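Local atomic coordinates of CurJ (Moorea producens 3L, PDB entry 5TZ6), a protein that is the dehydratase domain of a polyketide synthase module in curacin biosynthesis, probably carrying out vinylogous dehydration, here as an inactive variant with a bound hydroxy acid. Residues Gln155-Gln160 with Glu192-Cys197; Val188-Gly193 with Ile225-Leu230; Thr249-Ser254 with Gly286-Gln291; Trp260-Gly265 with Asp278-Asp283. The protein carries 1 engineered substitution. All blocks are in the same frame, centred on the assembly; numbering follows the deposited sequence.

Interaction 1: residues Gln155-Gln160 with Glu192-Cys197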
loop_
_atom_site.group_PDB
_atom_site.type_symbol
_atom_site.label_atom_id
_atom_site.label_comp_id
_atom_site.label_asym_id
_atom_site.label_seq_id
_atom_site.Cartn_x
_atom_site.Cartn_y
_atom_site.Cartn_z
ATOM N N GLN A 155 35.706 22.573 20.927
ATOM C CA GLN A 155 37.045 22.080 20.629
ATOM C C GLN A 155 38.045 22.417 21.725
ATOM O O GLN A 155 39.137 21.838 21.742
ATOM C CB GLN A 155 37.520 22.633 19.283
ATOM C CG GLN A 155 37.000 21.837 18.097
ATOM C CD GLN A 155 37.152 22.567 16.783
ATOM O OE1 GLN A 155 36.525 22.208 15.787
ATOM N NE2 GLN A 155 37.981 23.602 16.774
ATOM N N ALA A 156 37.696 23.319 22.643
ATOM C CA ALA A 156 38.553 23.656 23.772
ATOM C C ALA A 156 38.369 22.693 24.939
ATOM O O ALA A 156 39.348 22.320 25.594
ATOM C CB ALA A 156 38.276 25.091 24.229
ATOM N N ARG A 157 37.127 22.297 25.225
ATOM C CA ARG A 157 36.876 21.327 26.286
ATOM C C ARG A 157 37.279 19.912 25.891
ATOM O O ARG A 157 37.577 19.097 26.770
ATOM C CB ARG A 157 35.399 21.349 26.685
ATOM C CG ARG A 157 34.969 22.635 27.370
ATOM C CD ARG A 157 33.537 22.557 27.856
ATOM N NE ARG A 157 32.610 22.324 26.756
ATOM C CZ ARG A 157 31.329 22.673 26.777
ATOM N NH1 ARG A 157 30.553 22.423 25.731
ATOM N NH2 ARG A 157 30.825 23.279 27.845
ATOM N N CYS A 158 37.307 19.605 24.602
ATOM C CA CYS A 158 37.622 18.267 24.114
ATOM C C CYS A 158 38.935 18.360 23.352
ATOM O O CYS A 158 38.956 18.747 22.180
ATOM C CB CYS A 158 36.505 17.732 23.224
ATOM S SG CYS A 158 34.847 17.888 23.917
ATOM N N SER A 159 40.032 18.012 24.019
ATOM C CA SER A 159 41.341 18.164 23.412
ATOM C C SER A 159 42.207 16.912 23.443
ATOM O O SER A 159 43.309 16.943 22.888
ATOM C CB SER A 159 42.100 19.324 24.076
ATOM O OG SER A 159 42.169 19.156 25.481
ATOM N N GLN A 160 41.756 15.812 24.048
ATOM C CA GLN A 160 42.568 14.594 24.041
ATOM C C GLN A 160 42.213 13.787 22.798
ATOM O O GLN A 160 41.267 12.999 22.803
ATOM C CB GLN A 160 42.371 13.782 25.313
ATOM C CG GLN A 160 43.083 12.442 25.258
ATOM C CD GLN A 160 42.847 11.592 26.485
ATOM O OE1 GLN A 160 42.418 12.089 27.526
ATOM N NE2 GLN A 160 43.124 10.299 26.368
ATOM N N GLU A 192 36.115 15.903 29.452
ATOM C CA GLU A 192 35.644 15.387 30.733
ATOM C C GLU A 192 34.170 15.011 30.591
ATOM O O GLU A 192 33.288 15.876 30.575
ATOM C CB GLU A 192 35.869 16.408 31.840
ATOM C CG GLU A 192 36.093 15.761 33.196
ATOM C CD GLU A 192 37.047 14.576 33.122
ATOM O OE1 GLU A 192 36.642 13.514 32.604
ATOM O OE2 GLU A 192 38.204 14.710 33.569
ATOM N N GLY A 193 33.896 13.710 30.493
ATOM C CA GLY A 193 32.541 13.233 30.277
ATOM C C GLY A 193 31.897 13.708 28.993
ATOM O O GLY A 193 30.671 13.672 28.873
ATOM N N GLU A 194 32.689 14.160 28.024
ATOM C CA GLU A 194 32.172 14.654 26.757
ATOM C C GLU A 194 33.125 14.230 25.646
ATOM O O GLU A 194 34.313 13.999 25.885
ATOM C CB GLU A 194 31.978 16.181 26.783
ATOM C CG GLU A 194 33.260 16.979 26.986
ATOM C CD GLU A 194 33.010 18.341 27.624
ATOM O OE1 GLU A 194 33.921 18.855 28.313
ATOM O OE2 GLU A 194 31.901 18.891 27.450
ATOM N N VAL A 195 32.596 14.124 24.432
ATOM C CA VAL A 195 33.377 13.689 23.280
ATOM C C VAL A 195 32.912 14.453 22.050
ATOM O O VAL A 195 31.716 14.714 21.880
ATOM C CB VAL A 195 33.260 12.167 23.048
ATOM C CG1 VAL A 195 31.849 11.802 22.622
ATOM C CG2 VAL A 195 34.271 11.706 22.001
ATOM N N LEU A 196 33.868 14.792 21.186
ATOM C CA LEU A 196 33.616 15.471 19.921
ATOM C C LEU A 196 34.187 14.626 18.793
ATOM O O LEU A 196 35.396 14.378 18.749
ATOM C CB LEU A 196 34.239 16.869 19.908
ATOM C CG LEU A 196 34.271 17.581 18.551
ATOM C CD1 LEU A 196 32.905 18.126 18.191
ATOM C CD2 LEU A 196 35.315 18.694 18.541
ATOM N N CYS A 197 33.314 14.159 17.908
ATOM C CA CYS A 197 33.706 13.340 16.771
ATOM C C CYS A 197 33.587 14.145 15.483
ATOM O O CYS A 197 32.588 14.837 15.264
ATOM C CB CYS A 197 32.842 12.084 16.675
ATOM S SG CYS A 197 32.996 10.985 18.088
#
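Arg157, in the last turn of helix 151-157, and Cys158 just after it pack against Glu194 and Leu196 of strand 194-200 in the hot dog-fold dehydratase. No hydrogen bond joins the two segments. The charged part is an Arg157-Glu194 salt bridge. The two side chains cross at about a right angle, and their guanidinium and carboxylate planes are 36° apart. Arg157 NE is 3.6 Å from Glu194 OE2, which sits over one face of the guanidinium, toward its rim. No N-H points at this oxygen, so charge alone carries the pair. Glu194 OE2 is hydrogen-bonded to Tyr262 OH of strand 258-267, which probably helps hold the carboxylate in place. The other oxygen, Glu194 OE1, rests 3.3 Å from Arg157 CB.

The rest is packing. Glu194 CG stands between its backbone N and carbonyl carbon (chi1 63°) and comes 3.6 Å from Cys158 SG. Cys158 CB meets Leu196 CB at 4.1 Å. Cys158 is the first residue to leave helical geometry, and its buried side chain turns toward the strand. Val195 points away from the helix end. At the far end of the contact the aliphatic part of Gln155 crosses Leu196, with Gln155 CG 3.6 Å from Leu196 CD2.

Interaction 2: residues Val188-Gly193 with Ile225-Leu230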
loop_
_atom_site.group_PDB
_atom_site.type_symbol
_atom_site.label_atom_id
_atom_site.label_comp_id
_atom_site.label_asym_id
_atom_site.label_seq_id
_atom_site.Cartn_x
_atom_site.Cartn_y
_atom_site.Cartn_z
ATOM N N VAL A 188 38.380 11.793 16.718
ATOM C CA VAL A 188 37.751 11.758 18.037
ATOM C C VAL A 188 38.586 12.554 19.028
ATOM O O VAL A 188 39.799 12.347 19.141
ATOM C CB VAL A 188 37.554 10.314 18.535
ATOM C CG1 VAL A 188 36.799 10.303 19.866
ATOM C CG2 VAL A 188 36.802 9.502 17.493
ATOM N N TRP A 189 37.925 13.446 19.765
ATOM C CA TRP A 189 38.547 14.231 20.823
ATOM C C TRP A 189 37.770 14.007 22.107
ATOM O O TRP A 189 36.552 14.217 22.143
ATOM C CB TRP A 189 38.565 15.718 20.475
ATOM C CG TRP A 189 39.472 16.039 19.355
ATOM C CD1 TRP A 189 40.787 16.385 19.436
ATOM C CD2 TRP A 189 39.132 16.060 17.968
ATOM N NE1 TRP A 189 41.292 16.614 18.180
ATOM C CE2 TRP A 189 40.295 16.422 17.260
ATOM C CE3 TRP A 189 37.957 15.805 17.255
ATOM C CZ2 TRP A 189 40.318 16.535 15.873
ATOM C CZ3 TRP A 189 37.980 15.918 15.878
ATOM C CH2 TRP A 189 39.154 16.280 15.200
ATOM N N LEU A 190 38.467 13.583 23.151
ATOM C CA LEU A 190 37.851 13.337 24.444
ATOM C C LEU A 190 38.056 14.533 25.361
ATOM O O LEU A 190 39.115 15.178 25.335
ATOM C CB LEU A 190 38.426 12.085 25.109
ATOM C CG LEU A 190 37.857 10.725 24.713
ATOM C CD1 LEU A 190 38.588 9.637 25.475
ATOM C CD2 LEU A 190 36.361 10.658 24.998
ATOM N N GLY A 191 37.029 14.819 26.160
ATOM C CA GLY A 191 37.068 15.767 27.249
ATOM C C GLY A 191 36.628 15.091 28.535
ATOM O O GLY A 191 36.717 13.869 28.690
ATOM N N GLU A 192 36.115 15.903 29.452
ATOM C CA GLU A 192 35.644 15.387 30.733
ATOM C C GLU A 192 34.170 15.011 30.591
ATOM O O GLU A 192 33.288 15.876 30.575
ATOM C CB GLU A 192 35.869 16.408 31.840
ATOM C CG GLU A 192 36.093 15.761 33.196
ATOM C CD GLU A 192 37.047 14.576 33.122
ATOM O OE1 GLU A 192 36.642 13.514 32.604
ATOM O OE2 GLU A 192 38.204 14.710 33.569
ATOM N N GLY A 193 33.896 13.710 30.493
ATOM C CA GLY A 193 32.541 13.233 30.277
ATOM C C GLY A 193 31.897 13.708 28.993
ATOM O O GLY A 193 30.671 13.672 28.873
ATOM N N ILE A 225 28.999 7.358 21.731
ATOM C CA ILE A 225 28.995 7.152 23.176
ATOM C C ILE A 225 30.019 6.106 23.570
ATOM O O ILE A 225 30.522 6.126 24.699
ATOM C CB ILE A 225 27.607 6.748 23.717
ATOM C CG1 ILE A 225 27.423 5.235 23.634
ATOM C CG2 ILE A 225 26.487 7.495 22.995
ATOM C CD1 ILE A 225 26.789 4.647 24.877
ATOM N N ILE A 226 30.365 5.203 22.653
ATOM C CA ILE A 226 31.350 4.180 22.970
ATOM C C ILE A 226 32.645 4.828 23.431
ATOM O O ILE A 226 33.393 4.246 24.226
ATOM C CB ILE A 226 31.586 3.274 21.747
ATOM C CG1 ILE A 226 30.361 2.398 21.474
ATOM C CG2 ILE A 226 32.858 2.438 21.928
ATOM C CD1 ILE A 226 29.941 1.543 22.655
ATOM N N ALA A 227 32.927 6.045 22.953
ATOM C CA ALA A 227 34.181 6.716 23.276
ATOM C C ALA A 227 34.258 7.175 24.724
ATOM O O ALA A 227 35.345 7.548 25.178
ATOM C CB ALA A 227 34.394 7.910 22.342
ATOM N N LEU A 228 33.153 7.143 25.461
ATOM C CA LEU A 228 33.166 7.486 26.875
ATOM C C LEU A 228 33.232 6.266 27.783
ATOM O O LEU A 228 33.194 6.425 29.006
ATOM C CB LEU A 228 31.927 8.316 27.224
ATOM C CG LEU A 228 31.635 9.492 26.298
ATOM C CD1 LEU A 228 30.281 10.092 26.624
ATOM C CD2 LEU A 228 32.725 10.550 26.412
ATOM N N VAL A 229 33.323 5.060 27.220
ATOM C CA VAL A 229 33.312 3.837 28.016
ATOM C C VAL A 229 34.421 2.888 27.570
ATOM O O VAL A 229 34.349 1.678 27.807
ATOM C CB VAL A 229 31.937 3.148 27.927
ATOM C CG1 VAL A 229 30.839 4.099 28.370
ATOM C CG2 VAL A 229 31.686 2.671 26.514
ATOM N N LEU A 230 35.459 3.429 26.925
ATOM C CA LEU A 230 36.538 2.581 26.427
ATOM C C LEU A 230 37.311 1.912 27.558
ATOM O O LEU A 230 37.923 0.858 27.351
ATOM C CB LEU A 230 37.491 3.397 25.550
ATOM C CG LEU A 230 36.938 3.907 24.220
ATOM C CD1 LEU A 230 37.963 4.772 23.509
ATOM C CD2 LEU A 230 36.540 2.729 23.348
#
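The carbonyl oxygen of Ala227 is met by the whole branched end of Leu190. Leu190 CD2 is nearest, 3.3 Å from Ala227 O. Leu190 CD1 follows at 3.9 Å from the same oxygen, and Leu190 CG at 4.1 Å. These are carbon contacts to a carbonyl, and no hydrogen bond crosses between the segments. Leu190 CG lies anti to its own carbonyl carbon (chi1 -83°), and this carries the two methyls toward Ala227, although the side chain does not set out in that direction.

The other contacts are apolar. Leu190 CD2 also touches Leu228 CD2 at 3.9 Å, where the two leucines cross at a slant. The same Leu228 methyl, CD2, reaches the backbone of the turn at Gly193 C, 4.2 Å away. Val188 points toward Ala227, and its CG1 sits 4.2 Å from Ala227 CB. Residues 225-227 keep helical backbone angles, and Leu228 N bonds to Ile225 O at 2.9 Å, which closes a turn just after helix 215-223.

This turn packs against strands 185-190 and 194-200 of the hot dog fold. Val195 of strand 194-200 touches Val188, Leu190, Ala227 and Leu228. Ile162 of strand 160-162 touches Val188 and Leu190, and Ile167 of helix 164-173 lies against Ala227.

Interaction 3: residues Thr249-Ser254 with Gly286-Gln291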
loop_
_atom_site.group_PDB
_atom_site.type_symbol
_atom_site.label_atom_id
_atom_site.label_comp_id
_atom_site.label_asym_id
_atom_site.label_seq_id
_atom_site.Cartn_x
_atom_site.Cartn_y
_atom_site.Cartn_z
ATOM N N THR A 249 15.377 15.013 17.370
ATOM C CA THR A 249 14.908 16.087 16.509
ATOM C C THR A 249 15.764 16.163 15.253
ATOM O O THR A 249 16.996 16.248 15.333
ATOM C CB THR A 249 14.915 17.433 17.239
ATOM O OG1 THR A 249 14.194 17.311 18.469
ATOM C CG2 THR A 249 14.266 18.513 16.375
ATOM N N PHE A 250 15.099 16.109 14.105
ATOM C CA PHE A 250 15.705 16.339 12.805
ATOM C C PHE A 250 15.331 17.744 12.349
ATOM O O PHE A 250 14.142 18.068 12.237
ATOM C CB PHE A 250 15.222 15.296 11.798
ATOM C CG PHE A 250 15.621 15.581 10.376
ATOM C CD1 PHE A 250 16.934 15.412 9.949
ATOM C CD2 PHE A 250 14.679 16.021 9.462
ATOM C CE1 PHE A 250 17.288 15.673 8.629
ATOM C CE2 PHE A 250 15.028 16.289 8.146
ATOM C CZ PHE A 250 16.335 16.115 7.731
ATOM N N TYR A 251 16.344 18.575 12.102
ATOM C CA TYR A 251 16.153 19.958 11.671
ATOM C C TYR A 251 16.219 20.097 10.152
ATOM O O TYR A 251 15.270 20.578 9.530
ATOM C CB TYR A 251 17.192 20.859 12.350
ATOM C CG TYR A 251 17.055 20.872 13.854
ATOM C CD1 TYR A 251 16.177 21.747 14.480
ATOM C CD2 TYR A 251 17.777 19.991 14.645
ATOM C CE1 TYR A 251 16.036 21.757 15.853
ATOM C CE2 TYR A 251 17.643 19.991 16.024
ATOM C CZ TYR A 251 16.773 20.875 16.620
ATOM O OH TYR A 251 16.635 20.881 17.986
ATOM N N ASN A 252 17.330 19.693 9.542
ATOM C CA ASN A 252 17.469 19.743 8.092
ATOM C C ASN A 252 18.626 18.849 7.671
ATOM O O ASN A 252 19.554 18.610 8.448
ATOM C CB ASN A 252 17.684 21.179 7.594
ATOM C CG ASN A 252 18.896 21.842 8.224
ATOM O OD1 ASN A 252 18.760 22.691 9.107
ATOM N ND2 ASN A 252 20.087 21.455 7.777
ATOM N N SER A 253 18.563 18.363 6.435
ATOM C CA SER A 253 19.604 17.489 5.915
ATOM C C SER A 253 20.775 18.318 5.397
ATOM O O SER A 253 20.600 19.426 4.885
ATOM C CB SER A 253 19.049 16.595 4.804
ATOM O OG SER A 253 19.788 15.389 4.701
ATOM N N SER A 254 21.980 17.771 5.544
ATOM C CA SER A 254 23.218 18.467 5.207
ATOM C C SER A 254 23.841 17.920 3.928
ATOM O O SER A 254 24.121 16.720 3.832
ATOM C CB SER A 254 24.219 18.359 6.356
ATOM O OG SER A 254 25.395 19.092 6.073
ATOM N N GLY A 286 28.097 25.108 11.848
ATOM C CA GLY A 286 27.417 25.132 13.121
ATOM C C GLY A 286 25.912 25.041 13.055
ATOM O O GLY A 286 25.261 25.066 14.105
ATOM N N GLN A 287 25.332 24.968 11.863
ATOM C CA GLN A 287 23.903 24.717 11.765
ATOM C C GLN A 287 23.584 23.346 12.338
ATOM O O GLN A 287 24.127 22.330 11.892
ATOM C CB GLN A 287 23.435 24.825 10.315
ATOM C CG GLN A 287 23.234 26.258 9.846
ATOM C CD GLN A 287 23.462 26.429 8.355
ATOM O OE1 GLN A 287 24.317 25.767 7.763
ATOM N NE2 GLN A 287 22.696 27.327 7.737
ATOM N N LEU A 288 22.718 23.325 13.343
ATOM C CA LEU A 288 22.339 22.077 13.990
ATOM C C LEU A 288 21.566 21.204 13.007
ATOM O O LEU A 288 20.537 21.618 12.469
ATOM C CB LEU A 288 21.506 22.381 15.232
ATOM C CG LEU A 288 21.408 21.359 16.360
ATOM C CD1 LEU A 288 22.788 20.890 16.801
ATOM C CD2 LEU A 288 20.661 21.996 17.518
ATOM N N VAL A 289 22.083 20.009 12.748
ATOM C CA VAL A 289 21.437 19.057 11.848
ATOM C C VAL A 289 20.446 18.167 12.595
ATOM O O VAL A 289 19.335 17.922 12.117
ATOM C CB VAL A 289 22.519 18.220 11.130
ATOM C CG1 VAL A 289 21.926 16.935 10.572
ATOM C CG2 VAL A 289 23.186 19.040 10.025
ATOM N N ALA A 290 20.822 17.669 13.768
ATOM C CA ALA A 290 19.969 16.766 14.526
ATOM C C ALA A 290 20.399 16.823 15.981
ATOM O O ALA A 290 21.545 17.158 16.298
ATOM C CB ALA A 290 20.039 15.328 13.996
ATOM N N GLN A 291 19.475 16.465 16.865
ATOM C CA GLN A 291 19.742 16.529 18.293
ATOM C C GLN A 291 19.038 15.384 19.001
ATOM O O GLN A 291 17.913 15.024 18.649
ATOM C CB GLN A 291 19.277 17.862 18.884
ATOM C CG GLN A 291 19.703 18.068 20.319
ATOM C CD GLN A 291 19.294 19.420 20.852
ATOM O OE1 GLN A 291 20.083 20.117 21.489
ATOM N NE2 GLN A 291 18.049 19.801 20.593
#
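Tyr251 lies against Leu288, Val289 and Gln291 where strands 239-250 and 288-300 pair as antiparallel neighbours in the hot dog fold. Tyr251 CB lies close to two carbonyl oxygens, 3.4 Å from Leu288 O and 3.6 Å from Val289 O. Tyr251 CG lies opposite its own carbonyl carbon (chi1 -62°), also near Leu288 O, and this lays the ring edge along the 289-291 backbone. At that edge Tyr251 CD2 is 3.6 Å from Val289 O. Tyr251 CE2 meets Leu288 CD2 and Gln291 CB, both at 3.9 Å, and Tyr251 CZ also approaches Leu288 CD2. Gln291 CB lies at the ring edge, in its plane, and Thr249 CG2 lies over one face, toward the rim. At the tip, Tyr251 OH is close to Gln291 NE2, but the angle is poor and no bond is made. The hydroxyl is hydrogen-bonded to Glu145 OE2, and Gln291 OE1 to Gln280 NE2.

Thr249 and Gln291 form a hydrogen-bonded pair, with bonds both ways. Phe250 and Ala290 are the following non-hydrogen-bonded pair. Val289 and Ala290 together face Leu281 of strand 274-282 as a classic beta bulge. At the bulge, Val289 O accepts from Tyr251 N, at 3.1 Å with an N-H...O angle of 165°.

Interaction 4: residues Trp260-Gly265 with Asp278-Asp283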
loop_
_atom_site.group_PDB
_atom_site.type_symbol
_atom_site.label_atom_id
_atom_site.label_comp_id
_atom_site.label_asym_id
_atom_site.label_seq_id
_atom_site.Cartn_x
_atom_site.Cartn_y
_atom_site.Cartn_z
ATOM N N TRP A 260 30.012 17.363 12.467
ATOM C CA TRP A 260 30.546 17.272 13.818
ATOM C C TRP A 260 29.483 16.688 14.736
ATOM O O TRP A 260 28.302 17.018 14.612
ATOM C CB TRP A 260 30.987 18.639 14.342
ATOM C CG TRP A 260 32.156 19.236 13.610
ATOM C CD1 TRP A 260 32.107 20.176 12.621
ATOM C CD2 TRP A 260 33.545 18.944 13.816
ATOM N NE1 TRP A 260 33.377 20.482 12.196
ATOM C CE2 TRP A 260 34.278 19.742 12.916
ATOM C CE3 TRP A 260 34.239 18.088 14.676
ATOM C CZ2 TRP A 260 35.667 19.708 12.850
ATOM C CZ3 TRP A 260 35.616 18.056 14.611
ATOM C CH2 TRP A 260 36.317 18.860 13.703
ATOM N N CYS A 261 29.905 15.831 15.662
ATOM C CA CYS A 261 28.999 15.178 16.597
ATOM C C CYS A 261 29.517 15.370 18.015
ATOM O O CYS A 261 30.567 14.829 18.372
ATOM C CB CYS A 261 28.854 13.692 16.278
ATOM S SG CYS A 261 27.800 12.846 17.455
ATOM N N TYR A 262 28.770 16.107 18.829
ATOM C CA TYR A 262 29.126 16.374 20.214
ATOM C C TYR A 262 28.224 15.562 21.127
ATOM O O TYR A 262 27.003 15.581 20.975
ATOM C CB TYR A 262 29.002 17.864 20.526
ATOM C CG TYR A 262 29.241 18.229 21.975
ATOM C CD1 TYR A 262 30.448 17.936 22.596
ATOM C CD2 TYR A 262 28.268 18.901 22.712
ATOM C CE1 TYR A 262 30.672 18.277 23.917
ATOM C CE2 TYR A 262 28.485 19.250 24.033
ATOM C CZ TYR A 262 29.688 18.935 24.631
ATOM O OH TYR A 262 29.910 19.277 25.946
ATOM N N THR A 263 28.824 14.834 22.059
ATOM C CA THR A 263 28.093 13.946 22.949
ATOM C C THR A 263 28.556 14.189 24.373
ATOM O O THR A 263 29.741 14.443 24.611
ATOM C CB THR A 263 28.316 12.462 22.595
ATOM O OG1 THR A 263 27.843 12.194 21.269
ATOM C CG2 THR A 263 27.589 11.563 23.584
ATOM N N CYS A 264 27.624 14.126 25.318
ATOM C CA CYS A 264 27.996 14.151 26.727
ATOM C C CYS A 264 27.063 13.232 27.494
ATOM O O CYS A 264 25.912 13.034 27.108
ATOM C CB CYS A 264 27.967 15.569 27.314
ATOM S SG CYS A 264 26.669 16.620 26.667
ATOM N N GLY A 265 27.572 12.653 28.567
ATOM C CA GLY A 265 26.794 11.688 29.313
ATOM C C GLY A 265 27.672 10.863 30.226
ATOM O O GLY A 265 28.895 11.014 30.266
ATOM N N ASP A 278 23.294 13.046 25.984
ATOM C CA ASP A 278 22.728 13.957 25.002
ATOM C C ASP A 278 23.706 14.079 23.840
ATOM O O ASP A 278 24.930 14.103 24.040
ATOM C CB ASP A 278 22.457 15.337 25.608
ATOM C CG ASP A 278 21.312 15.328 26.618
ATOM O OD1 ASP A 278 20.342 14.566 26.424
ATOM O OD2 ASP A 278 21.384 16.087 27.608
ATOM N N ILE A 279 23.161 14.168 22.628
ATOM C CA ILE A 279 23.953 14.190 21.408
ATOM C C ILE A 279 23.483 15.334 20.522
ATOM O O ILE A 279 22.290 15.647 20.460
ATOM C CB ILE A 279 23.857 12.842 20.661
ATOM C CG1 ILE A 279 24.144 11.684 21.626
ATOM C CG2 ILE A 279 24.789 12.832 19.462
ATOM C CD1 ILE A 279 23.798 10.318 21.082
ATOM N N GLN A 280 24.438 15.937 19.810
ATOM C CA GLN A 280 24.199 17.067 18.917
ATOM C C GLN A 280 25.017 16.849 17.651
ATOM O O GLN A 280 26.249 16.817 17.698
ATOM C CB GLN A 280 24.573 18.390 19.586
ATOM C CG GLN A 280 23.593 18.829 20.666
ATOM C CD GLN A 280 23.928 20.193 21.214
ATOM O OE1 GLN A 280 25.096 20.527 21.406
ATOM N NE2 GLN A 280 22.905 21.004 21.446
ATOM N N LEU A 281 24.339 16.640 16.534
ATOM C CA LEU A 281 24.983 16.574 15.234
ATOM C C LEU A 281 24.813 17.926 14.559
ATOM O O LEU A 281 23.687 18.420 14.452
ATOM C CB LEU A 281 24.357 15.462 14.394
ATOM C CG LEU A 281 24.901 15.192 12.995
ATOM C CD1 LEU A 281 26.361 14.752 13.039
ATOM C CD2 LEU A 281 24.024 14.150 12.318
ATOM N N PHE A 282 25.916 18.539 14.122
ATOM C CA PHE A 282 25.820 19.862 13.515
ATOM C C PHE A 282 26.804 20.021 12.359
ATOM O O PHE A 282 27.707 19.201 12.136
ATOM C CB PHE A 282 26.000 20.991 14.545
ATOM C CG PHE A 282 27.261 20.907 15.331
ATOM C CD1 PHE A 282 27.343 20.090 16.446
ATOM C CD2 PHE A 282 28.368 21.657 14.963
ATOM C CE1 PHE A 282 28.512 20.007 17.173
ATOM C CE2 PHE A 282 29.540 21.583 15.685
ATOM C CZ PHE A 282 29.614 20.755 16.792
ATOM N N ASP A 283 26.589 21.123 11.637
ATOM C CA ASP A 283 27.231 21.502 10.386
ATOM C C ASP A 283 28.659 21.990 10.586
ATOM O O ASP A 283 29.079 22.366 11.684
ATOM C CB ASP A 283 26.439 22.625 9.710
ATOM C CG ASP A 283 26.183 22.360 8.248
ATOM O OD1 ASP A 283 26.784 21.406 7.710
ATOM O OD2 ASP A 283 25.391 23.111 7.638
#
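Segments 260-265 and 278-282 run antiparallel as neighbouring strands of a beta hairpin, their axes 4.7 Å apart at closest and 169° between directions. Three hydrogen-bonded pairs, Trp260-Phe282, Tyr262-Gln280 and Cys264-Asp278, give six backbone bonds. The bond from Trp260 N to Phe282 O is 3.0 Å long and almost straight.

The residues of these three pairs put their side chains on one face of the sheet. There Trp260 CB sits over the face of the Phe282 ring, 3.8 Å from its centroid. With chi1 near 55° Phe282 CG sits over the backbone, flanked by N and C, and the ring swings toward Trp260. The indole and phenyl planes are near parallel but slid apart, so they barely overlap. Tyr262 CB meets the edge of the same ring at Phe282 CE1, 4.0 Å away. Gln280 runs beside Tyr262, with Gln280 OE1 at the tyrosine ring edge, 3.8 Å from Tyr262 CD2. Gln280 NE2 is hydrogen-bonded to Gln291 OE1 of strand 288-300.

Cys261, Thr263, Ile279 and Leu281 take the other face. Ile279 CG2 touches both Cys261 SG and Thr263 OG1 at 3.6 Å. Thr263 OG1 and Ser224 OG share a hydrogen bond.

The hairpin lies between strands 194-200 and 288-300. Helix 215-223, probably the helix wrapped by the strands of this hot dog half, packs on Cys261 and Leu281. Helix 151-157 touches Trp260 and Tyr262, on the face that carries Phe282.

All four contacts lie in the same hot dog region of the dehydratase. Interactions 3 and 4 are buried and rest on backbone bonding between strands. They share a seam where strands 274-282 and 288-300 pair, and 249-254 with 286-291 encloses the hairpin along the chain. Interactions 1 and 2 are partly buried, have no hydrogen bond across their segments and rely on side chains from helix and turn. Their segments overlap at Glu192-Gly193, the turn joining strands 185-190 and 194-200. Interaction 1 adds a salt bridge at the surface side, whereas interaction 2 is apolar. The Glu194-Tyr262 hydrogen bond ties interaction 1 to interaction 4.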